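Local coordinates for transcriptional activator, putative (Pyrococcus furiosus, PDB 1RTW), which is of unknown precise function, a putative transcriptional activator with the all-helical fold of the TENA/THI-4/PQQC family, at residues 34-46 with 197-209. Residues are numbered along the deposited sequence; the frame is centred on the assembly and turned at random.
Sequences ENFEKWLVNDYYF and FELIFWDIAYGGE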
ATOM      1  N   GLU B  34       9.740  13.191 -35.202  1.00 50.83           N
ATOM      2  CA  GLU B  34      10.093  13.660 -33.860  1.00 50.17           C
ATOM      3  C   GLU B  34       8.933  13.655 -32.878  1.00 44.66           C
ATOM      4  O   GLU B  34       9.119  13.379 -31.694  1.00 42.62           O
ATOM      5  CB  GLU B  34      10.668  15.081 -33.920  1.00 56.44           C
ATOM      6  CG  GLU B  34      11.949  15.230 -34.734  1.00 65.08           C
ATOM      7  CD  GLU B  34      11.741  14.980 -36.218  1.00 69.00           C
ATOM      8  OE1 GLU B  34      10.909  15.681 -36.836  1.00 72.18           O
ATOM      9  OE2 GLU B  34      12.404  14.069 -36.760  1.00 70.22           O
ATOM     10  N   ASN B  35       7.747  13.998 -33.369  1.00 39.06           N
ATOM     11  CA  ASN B  35       6.560  14.044 -32.531  1.00 35.15           C
ATOM     12  C   ASN B  35       6.111  12.642 -32.129  1.00 32.98           C
ATOM     13  O   ASN B  35       5.722  12.418 -30.983  1.00 32.52           O
ATOM     14  CB  ASN B  35       5.445  14.813 -33.240  1.00 34.39           C
ATOM     15  CG  ASN B  35       5.838  16.254 -33.541  1.00 36.87           C
ATOM     16  OD1 ASN B  35       5.565  16.772 -34.621  1.00 36.74           O
ATOM     17  ND2 ASN B  35       6.498  16.902 -32.586  1.00 35.59           N
ATOM     18  N   PHE B  36       6.201  11.697 -33.061  1.00 29.48           N
ATOM     19  CA  PHE B  36       5.829  10.323 -32.771  1.00 28.68           C
ATOM     20  C   PHE B  36       6.821   9.706 -31.789  1.00 28.66           C
ATOM     21  O   PHE B  36       6.425   8.964 -30.885  1.00 29.48           O
ATOM     22  CB  PHE B  36       5.780   9.466 -34.043  1.00 26.40           C
ATOM     23  CG  PHE B  36       5.479   8.027 -33.775  1.00 23.99           C
ATOM     24  CD1 PHE B  36       4.167   7.610 -33.550  1.00 22.23           C
ATOM     25  CD2 PHE B  36       6.510   7.097 -33.661  1.00 22.80           C
ATOM     26  CE1 PHE B  36       3.890   6.295 -33.205  1.00 21.38           C
ATOM     27  CE2 PHE B  36       6.241   5.775 -33.314  1.00 22.96           C
ATOM     28  CZ  PHE B  36       4.926   5.377 -33.084  1.00 21.78           C
ATOM     29  N   GLU B  37       8.106  10.000 -31.972  1.00 28.29           N
ATOM     30  CA  GLU B  37       9.133   9.456 -31.092  1.00 28.10           C
ATOM     31  C   GLU B  37       8.923   9.892 -29.650  1.00 27.95           C
ATOM     32  O   GLU B  37       9.008   9.076 -28.731  1.00 29.29           O
ATOM     33  CB  GLU B  37      10.531   9.846 -31.567  1.00 27.99           C
ATOM     34  CG  GLU B  37      11.638   9.375 -30.630  1.00 32.21           C
ATOM     35  CD  GLU B  37      13.045   9.460 -31.234  1.00 37.25           C
ATOM     36  OE1 GLU B  37      13.198   9.324 -32.472  1.00 39.14           O
ATOM     37  OE2 GLU B  37      14.007   9.632 -30.453  1.00 36.34           O
ATOM     38  N   LYS B  38       8.635  11.173 -29.457  1.00 26.39           N
ATOM     39  CA  LYS B  38       8.408  11.711 -28.125  1.00 26.06           C
ATOM     40  C   LYS B  38       7.183  11.048 -27.490  1.00 23.56           C
ATOM     41  O   LYS B  38       7.201  10.704 -26.310  1.00 22.64           O
ATOM     42  CB  LYS B  38       8.241  13.235 -28.185  1.00 30.34           C
ATOM     43  CG  LYS B  38       8.194  13.908 -26.826  1.00 36.39           C
ATOM     44  CD  LYS B  38       8.519  15.382 -26.930  1.00 42.44           C
ATOM     45  CE  LYS B  38       9.975  15.606 -27.314  1.00 45.58           C
ATOM     46  NZ  LYS B  38      10.897  15.059 -26.272  1.00 49.24           N
ATOM     47  N   TRP B  39       6.130  10.845 -28.277  1.00 20.58           N
ATOM     48  CA  TRP B  39       4.933  10.197 -27.762  1.00 20.29           C
ATOM     49  C   TRP B  39       5.247   8.760 -27.364  1.00 19.34           C
ATOM     50  O   TRP B  39       4.792   8.291 -26.330  1.00 20.69           O
ATOM     51  CB  TRP B  39       3.790  10.203 -28.787  1.00 18.17           C
ATOM     52  CG  TRP B  39       2.653   9.297 -28.363  1.00 19.08           C
ATOM     53  CD1 TRP B  39       1.658   9.592 -27.474  1.00 18.39           C
ATOM     54  CD2 TRP B  39       2.468   7.920 -28.728  1.00 19.86           C
ATOM     55  NE1 TRP B  39       0.876   8.485 -27.254  1.00 19.39           N
ATOM     56  CE2 TRP B  39       1.350   7.446 -28.009  1.00 19.24           C
ATOM     57  CE3 TRP B  39       3.144   7.042 -29.589  1.00 18.49           C
ATOM     58  CZ2 TRP B  39       0.892   6.120 -28.121  1.00 19.85           C
ATOM     59  CZ3 TRP B  39       2.686   5.722 -29.699  1.00 18.75           C
ATOM     60  CH2 TRP B  39       1.571   5.277 -28.969  1.00 17.97           C
ATOM     61  N   LEU B  40       6.032   8.079 -28.196  1.00 19.01           N
ATOM     62  CA  LEU B  40       6.416   6.690 -27.976  1.00 17.67           C
ATOM     63  C   LEU B  40       7.162   6.496 -26.656  1.00 16.31           C
ATOM     64  O   LEU B  40       6.762   5.677 -25.831  1.00 16.68           O
ATOM     65  CB  LEU B  40       7.283   6.205 -29.141  1.00 18.55           C
ATOM     66  CG  LEU B  40       7.537   4.706 -29.256  1.00 17.26           C
ATOM     67  CD1 LEU B  40       6.317   4.027 -29.840  1.00 18.19           C
ATOM     68  CD2 LEU B  40       8.736   4.458 -30.132  1.00 18.27           C
ATOM     69  N   VAL B  41       8.237   7.254 -26.462  1.00 14.96           N
ATOM     70  CA  VAL B  41       9.048   7.182 -25.243  1.00 14.50           C
ATOM     71  C   VAL B  41       8.201   7.411 -23.990  1.00 14.20           C
ATOM     72  O   VAL B  41       8.337   6.704 -22.996  1.00 13.81           O
ATOM     73  CB  VAL B  41      10.184   8.239 -25.282  1.00 15.63           C
ATOM     74  CG1 VAL B  41      10.912   8.303 -23.968  1.00 14.86           C
ATOM     75  CG2 VAL B  41      11.178   7.916 -26.410  1.00 15.24           C
ATOM     76  N   ASN B  42       7.302   8.382 -24.055  1.00 13.11           N
ATOM     77  CA  ASN B  42       6.460   8.695 -22.916  1.00 13.50           C
ATOM     78  C   ASN B  42       5.302   7.737 -22.697  1.00 13.34           C
ATOM     79  O   ASN B  42       4.949   7.433 -21.558  1.00 12.54           O
ATOM     80  CB  ASN B  42       5.974  10.136 -22.995  1.00 14.23           C
ATOM     81  CG  ASN B  42       7.068  11.120 -22.690  1.00 15.67           C
ATOM     82  OD1 ASN B  42       7.266  11.515 -21.540  1.00 17.88           O
ATOM     83  ND2 ASN B  42       7.801  11.517 -23.717  1.00 18.22           N
ATOM     84  N   ASP B  43       4.700   7.250 -23.769  1.00 12.36           N
ATOM     85  CA  ASP B  43       3.602   6.322 -23.576  1.00 14.85           C
ATOM     86  C   ASP B  43       4.118   4.965 -23.104  1.00 14.40           C
ATOM     87  O   ASP B  43       3.437   4.255 -22.376  1.00 16.61           O
ATOM     88  CB  ASP B  43       2.762   6.176 -24.837  1.00 15.53           C
ATOM     89  CG  ASP B  43       1.324   5.833 -24.522  1.00 18.07           C
ATOM     90  OD1 ASP B  43       0.658   6.634 -23.829  1.00 16.61           O
ATOM     91  OD2 ASP B  43       0.859   4.760 -24.951  1.00 18.14           O
ATOM     92  N   TYR B  44       5.339   4.622 -23.503  1.00 15.18           N
ATOM     93  CA  TYR B  44       5.953   3.362 -23.100  1.00 14.14           C
ATOM     94  C   TYR B  44       6.109   3.373 -21.581  1.00 14.70           C
ATOM     95  O   TYR B  44       5.879   2.363 -20.911  1.00 14.37           O
ATOM     96  CB  TYR B  44       7.314   3.208 -23.771  1.00 14.66           C
ATOM     97  CG  TYR B  44       8.051   1.960 -23.379  1.00 11.73           C
ATOM     98  CD1 TYR B  44       7.563   0.705 -23.727  1.00 14.09           C
ATOM     99  CD2 TYR B  44       9.260   2.035 -22.696  1.00 14.71           C
ATOM    100  CE1 TYR B  44       8.267  -0.450 -23.413  1.00 15.18           C
ATOM    101  CE2 TYR B  44       9.976   0.886 -22.372  1.00 16.05           C
ATOM    102  CZ  TYR B  44       9.472  -0.350 -22.738  1.00 15.16           C
ATOM    103  OH  TYR B  44      10.187  -1.479 -22.440  1.00 20.34           O
ATOM    104  N   TYR B  45       6.498   4.533 -21.053  1.00 13.99           N
ATOM    105  CA  TYR B  45       6.655   4.725 -19.623  1.00 12.86           C
ATOM    106  C   TYR B  45       5.277   4.622 -18.964  1.00 13.60           C
ATOM    107  O   TYR B  45       5.127   4.005 -17.910  1.00 13.92           O
ATOM    108  CB  TYR B  45       7.236   6.105 -19.343  1.00 14.99           C
ATOM    109  CG  TYR B  45       7.301   6.461 -17.882  1.00 12.76           C
ATOM    110  CD1 TYR B  45       6.384   7.353 -17.314  1.00 16.22           C
ATOM    111  CD2 TYR B  45       8.304   5.948 -17.077  1.00 15.91           C
ATOM    112  CE1 TYR B  45       6.480   7.727 -15.969  1.00 16.41           C
ATOM    113  CE2 TYR B  45       8.413   6.312 -15.734  1.00 20.40           C
ATOM    114  CZ  TYR B  45       7.500   7.198 -15.187  1.00 18.57           C
ATOM    115  OH  TYR B  45       7.630   7.532 -13.856  1.00 22.35           O
ATOM    116  N   PHE B  46       4.270   5.199 -19.605  1.00 11.90           N
ATOM    117  CA  PHE B  46       2.925   5.150 -19.057  1.00 12.22           C
ATOM    118  C   PHE B  46       2.394   3.716 -19.007  1.00 10.85           C
ATOM    119  O   PHE B  46       1.818   3.305 -18.014  1.00 11.23           O
ATOM    120  CB  PHE B  46       1.964   6.032 -19.875  1.00 11.37           C
ATOM    121  CG  PHE B  46       0.547   6.020 -19.356  1.00 15.30           C
ATOM    122  CD1 PHE B  46       0.186   6.805 -18.261  1.00 15.04           C
ATOM    123  CD2 PHE B  46      -0.400   5.157 -19.896  1.00 15.17           C
ATOM    124  CE1 PHE B  46      -1.097   6.717 -17.707  1.00 19.10           C
ATOM    125  CE2 PHE B  46      -1.693   5.062 -19.345  1.00 18.84           C
ATOM    126  CZ  PHE B  46      -2.037   5.840 -18.249  1.00 15.31           C
ATOM    127  N   PHE B 197      -6.023  14.220 -17.748  1.00 19.96           N
ATOM    128  CA  PHE B 197      -4.699  13.656 -17.947  1.00 20.95           C
ATOM    129  C   PHE B 197      -4.573  13.060 -19.340  1.00 20.83           C
ATOM    130  O   PHE B 197      -3.542  13.221 -19.989  1.00 23.43           O
ATOM    131  CB  PHE B 197      -4.397  12.604 -16.880  1.00 22.65           C
ATOM    132  CG  PHE B 197      -3.785  13.168 -15.629  1.00 22.11           C
ATOM    133  CD1 PHE B 197      -2.625  13.931 -15.695  1.00 23.19           C
ATOM    134  CD2 PHE B 197      -4.342  12.910 -14.390  1.00 22.70           C
ATOM    135  CE1 PHE B 197      -2.023  14.427 -14.537  1.00 22.89           C
ATOM    136  CE2 PHE B 197      -3.751  13.399 -13.230  1.00 24.39           C
ATOM    137  CZ  PHE B 197      -2.588  14.158 -13.305  1.00 21.65           C
ATOM    138  N   GLU B 198      -5.632  12.395 -19.798  1.00 19.08           N
ATOM    139  CA  GLU B 198      -5.659  11.798 -21.135  1.00 19.10           C
ATOM    140  C   GLU B 198      -5.535  12.888 -22.195  1.00 18.94           C
ATOM    141  O   GLU B 198      -4.784  12.761 -23.163  1.00 17.45           O
ATOM    142  CB  GLU B 198      -6.977  11.044 -21.358  1.00 18.65           C
ATOM    143  CG  GLU B 198      -7.015   9.645 -20.756  1.00 18.78           C
ATOM    144  CD  GLU B 198      -6.030   8.696 -21.426  1.00 20.54           C
ATOM    145  OE1 GLU B 198      -5.976   8.677 -22.668  1.00 21.28           O
ATOM    146  OE2 GLU B 198      -5.299   7.973 -20.722  1.00 21.03           O
ATOM    147  N   LEU B 199      -6.298  13.957 -22.005  1.00 20.35           N
ATOM    148  CA  LEU B 199      -6.283  15.080 -22.937  1.00 20.76           C
ATOM    149  C   LEU B 199      -4.909  15.742 -23.006  1.00 19.40           C
ATOM    150  O   LEU B 199      -4.435  16.098 -24.075  1.00 20.32           O
ATOM    151  CB  LEU B 199      -7.318  16.122 -22.517  1.00 16.83           C
ATOM    152  CG  LEU B 199      -7.220  17.440 -23.292  1.00 20.16           C
ATOM    153  CD1 LEU B 199      -7.523  17.222 -24.767  1.00 18.00           C
ATOM    154  CD2 LEU B 199      -8.156  18.471 -22.686  1.00 20.92           C
ATOM    155  N   ILE B 200      -4.296  15.921 -21.845  1.00 20.85           N
ATOM    156  CA  ILE B 200      -2.998  16.557 -21.725  1.00 21.22           C
ATOM    157  C   ILE B 200      -1.850  15.711 -22.265  1.00 19.98           C
ATOM    158  O   ILE B 200      -0.886  16.241 -22.821  1.00 19.88           O
ATOM    159  CB  ILE B 200      -2.735  16.916 -20.236  1.00 24.50           C
ATOM    160  CG1 ILE B 200      -3.658  18.063 -19.815  1.00 25.04           C
ATOM    161  CG2 ILE B 200      -1.279  17.295 -20.001  1.00 24.00           C
ATOM    162  CD1 ILE B 200      -3.650  18.325 -18.319  1.00 28.35           C
ATOM    163  N   PHE B 201      -1.959  14.396 -22.119  1.00 17.16           N
ATOM    164  CA  PHE B 201      -0.898  13.517 -22.577  1.00 15.83           C
ATOM    165  C   PHE B 201      -0.559  13.689 -24.053  1.00 14.88           C
ATOM    166  O   PHE B 201       0.615  13.632 -24.431  1.00 15.09           O
ATOM    167  CB  PHE B 201      -1.249  12.060 -22.280  1.00 13.11           C
ATOM    168  CG  PHE B 201      -0.057  11.177 -22.123  1.00  9.68           C
ATOM    169  CD1 PHE B 201       0.536  10.578 -23.234  1.00 10.24           C
ATOM    170  CD2 PHE B 201       0.473  10.929 -20.853  1.00 10.18           C
ATOM    171  CE1 PHE B 201       1.641   9.742 -23.083  1.00  8.47           C
ATOM    172  CE2 PHE B 201       1.574  10.095 -20.682  1.00 10.47           C
ATOM    173  CZ  PHE B 201       2.162   9.498 -21.800  1.00 11.69           C
ATOM    174  N   TRP B 202      -1.577  13.914 -24.883  1.00 14.87           N
ATOM    175  CA  TRP B 202      -1.351  14.078 -26.316  1.00 16.27           C
ATOM    176  C   TRP B 202      -0.408  15.240 -26.627  1.00 17.96           C
ATOM    177  O   TRP B 202       0.356  15.171 -27.585  1.00 17.32           O
ATOM    178  CB  TRP B 202      -2.671  14.253 -27.060  1.00 15.47           C
ATOM    179  CG  TRP B 202      -3.590  13.065 -26.971  1.00 15.61           C
ATOM    180  CD1 TRP B 202      -4.759  12.986 -26.269  1.00 15.14           C
ATOM    181  CD2 TRP B 202      -3.401  11.776 -27.580  1.00 12.30           C
ATOM    182  NE1 TRP B 202      -5.303  11.730 -26.395  1.00 13.59           N
ATOM    183  CE2 TRP B 202      -4.497  10.974 -27.194  1.00 12.08           C
ATOM    184  CE3 TRP B 202      -2.415  11.227 -28.400  1.00  9.13           C
ATOM    185  CZ2 TRP B 202      -4.628   9.643 -27.609  1.00 12.93           C
ATOM    186  CZ3 TRP B 202      -2.546   9.902 -28.807  1.00 10.70           C
ATOM    187  CH2 TRP B 202      -3.648   9.127 -28.413  1.00  8.94           C
ATOM    188  N   ASP B 203      -0.433  16.283 -25.797  1.00 20.14           N
ATOM    189  CA  ASP B 203       0.436  17.449 -25.997  1.00 23.08           C
ATOM    190  C   ASP B 203       1.928  17.144 -25.846  1.00 24.19           C
ATOM    191  O   ASP B 203       2.768  17.846 -26.413  1.00 25.28           O
ATOM    192  CB  ASP B 203       0.069  18.581 -25.027  1.00 24.86           C
ATOM    193  CG  ASP B 203      -1.302  19.169 -25.299  1.00 27.24           C
ATOM    194  OD1 ASP B 203      -2.010  19.511 -24.323  1.00 26.11           O
ATOM    195  OD2 ASP B 203      -1.669  19.296 -26.488  1.00 30.17           O
ATOM    196  N   ILE B 204       2.252  16.105 -25.082  1.00 24.84           N
ATOM    197  CA  ILE B 204       3.637  15.712 -24.840  1.00 25.87           C
ATOM    198  C   ILE B 204       4.452  15.561 -26.119  1.00 27.05           C
ATOM    199  O   ILE B 204       5.620  15.931 -26.155  1.00 28.45           O
ATOM    200  CB  ILE B 204       3.705  14.402 -24.017  1.00 26.21           C
ATOM    201  CG1 ILE B 204       3.223  14.656 -22.586  1.00 24.80           C
ATOM    202  CG2 ILE B 204       5.116  13.860 -23.995  1.00 25.28           C
ATOM    203  CD1 ILE B 204       3.076  13.391 -21.751  1.00 26.91           C
ATOM    204  N   ALA B 205       3.835  15.033 -27.170  1.00 27.32           N
ATOM    205  CA  ALA B 205       4.528  14.848 -28.437  1.00 29.68           C
ATOM    206  C   ALA B 205       5.120  16.152 -28.993  1.00 33.00           C
ATOM    207  O   ALA B 205       6.175  16.145 -29.635  1.00 31.37           O
ATOM    208  CB  ALA B 205       3.590  14.235 -29.441  1.00 29.25           C
ATOM    209  N   TYR B 206       4.450  17.273 -28.725  1.00 36.46           N
ATOM    210  CA  TYR B 206       4.908  18.566 -29.218  1.00 40.60           C
ATOM    211  C   TYR B 206       5.782  19.317 -28.228  1.00 47.45           C
ATOM    212  O   TYR B 206       6.253  20.418 -28.513  1.00 45.86           O
ATOM    213  CB  TYR B 206       3.715  19.400 -29.680  1.00 35.43           C
ATOM    214  CG  TYR B 206       2.861  18.620 -30.653  1.00 31.10           C
ATOM    215  CD1 TYR B 206       3.271  18.434 -31.972  1.00 26.67           C
ATOM    216  CD2 TYR B 206       1.716  17.956 -30.218  1.00 29.72           C
ATOM    217  CE1 TYR B 206       2.570  17.591 -32.830  1.00 27.44           C
ATOM    218  CE2 TYR B 206       1.005  17.115 -31.062  1.00 29.14           C
ATOM    219  CZ  TYR B 206       1.440  16.930 -32.368  1.00 28.16           C
ATOM    220  OH  TYR B 206       0.761  16.060 -33.190  1.00 25.19           O
ATOM    221  N   GLY B 207       6.006  18.701 -27.067  1.00 56.88           N
ATOM    222  CA  GLY B 207       6.853  19.291 -26.046  1.00 68.56           C
ATOM    223  C   GLY B 207       8.272  19.406 -26.570  1.00 76.27           C
ATOM    224  O   GLY B 207       8.695  18.615 -27.418  1.00 75.34           O
ATOM    225  N   GLY B 208       9.030  20.355 -26.037  1.00 84.67           N
ATOM    226  CA  GLY B 208      10.380  20.557 -26.523  1.00 95.54           C
ATOM    227  C   GLY B 208      10.238  21.398 -27.775  1.00102.53           C
ATOM    228  O   GLY B 208      10.734  21.042 -28.847  1.00102.05           O
ATOM    229  N   GLU B 209       9.471  22.476 -27.639  1.00109.56           N
ATOM    230  CA  GLU B 209       9.213  23.417 -28.722  1.00116.78           C
ATOM    231  C   GLU B 209      10.103  24.659 -28.577  1.00119.06           C
ATOM    232  O   GLU B 209      11.217  24.531 -28.020  1.00121.36           O
ATOM    233  CB  GLU B 209       7.735  23.826 -28.724  1.00121.44           C
ATOM    234  CG  GLU B 209       6.924  23.223 -29.857  1.00122.95           C
ATOM    235  CD  GLU B 209       5.799  24.130 -30.330  1.00124.78           C
ATOM    236  OE1 GLU B 209       5.872  25.358 -30.101  1.00126.97           O
ATOM    237  OE2 GLU B 209       4.847  23.615 -30.954  1.00127.09           O
TER
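Asn35 ND2 donates a hydrogen bond of 3.1 Å to Ala205 O, arriving from above the carbonyl plane rather than along a lone pair. The Asn35 side chain crosses that of Tyr206 at about a right angle, amide and ring planes 51° apart, with Asn35 OD1 3.6 Å from Tyr206 CE1. Small Ala205 suits this spot, where Asn35 CA and Ala205 CA lie only 4.6 Å apart, and its CB presses on Asn35 O. One turn on, the long aliphatic chain of Lys38 bends at chi3 and chi4 and can follow the carbonyl oxygens of Ile204 and Gly207. Trp39 combines a broad apolar surface, beside Trp202 with planes 6° apart but barely overlapping, with an N-H bonded to Tyr132 OH of helix 118-142. Here the start of helix 33-60 runs roughly antiparallel to the end of helix 181-201, meeting mainly residues 201-207, within the helical bundle of the TENA/THI-4/PQQC family. Asn42 turns its polar group back to its own helix, ND2 bonding almost straight (175°) to Lys38 O while OD1 takes Asp99 N, and Ile204 CG2 packs 3.6 Å from Asn42 CG. A roughly anti chi1 swings Phe201 toward helix 33-60, its flat bulk filling the hole among Trp39, Asn42, Asp43 and Phe46. Ile204 CD1 covers one face of that ring, Asp43 OD1 lies 3.3 Å from Phe201 CE1, and Phe46 CB comes within 4.0 Å of Phe201 CZ, the two rings oblique.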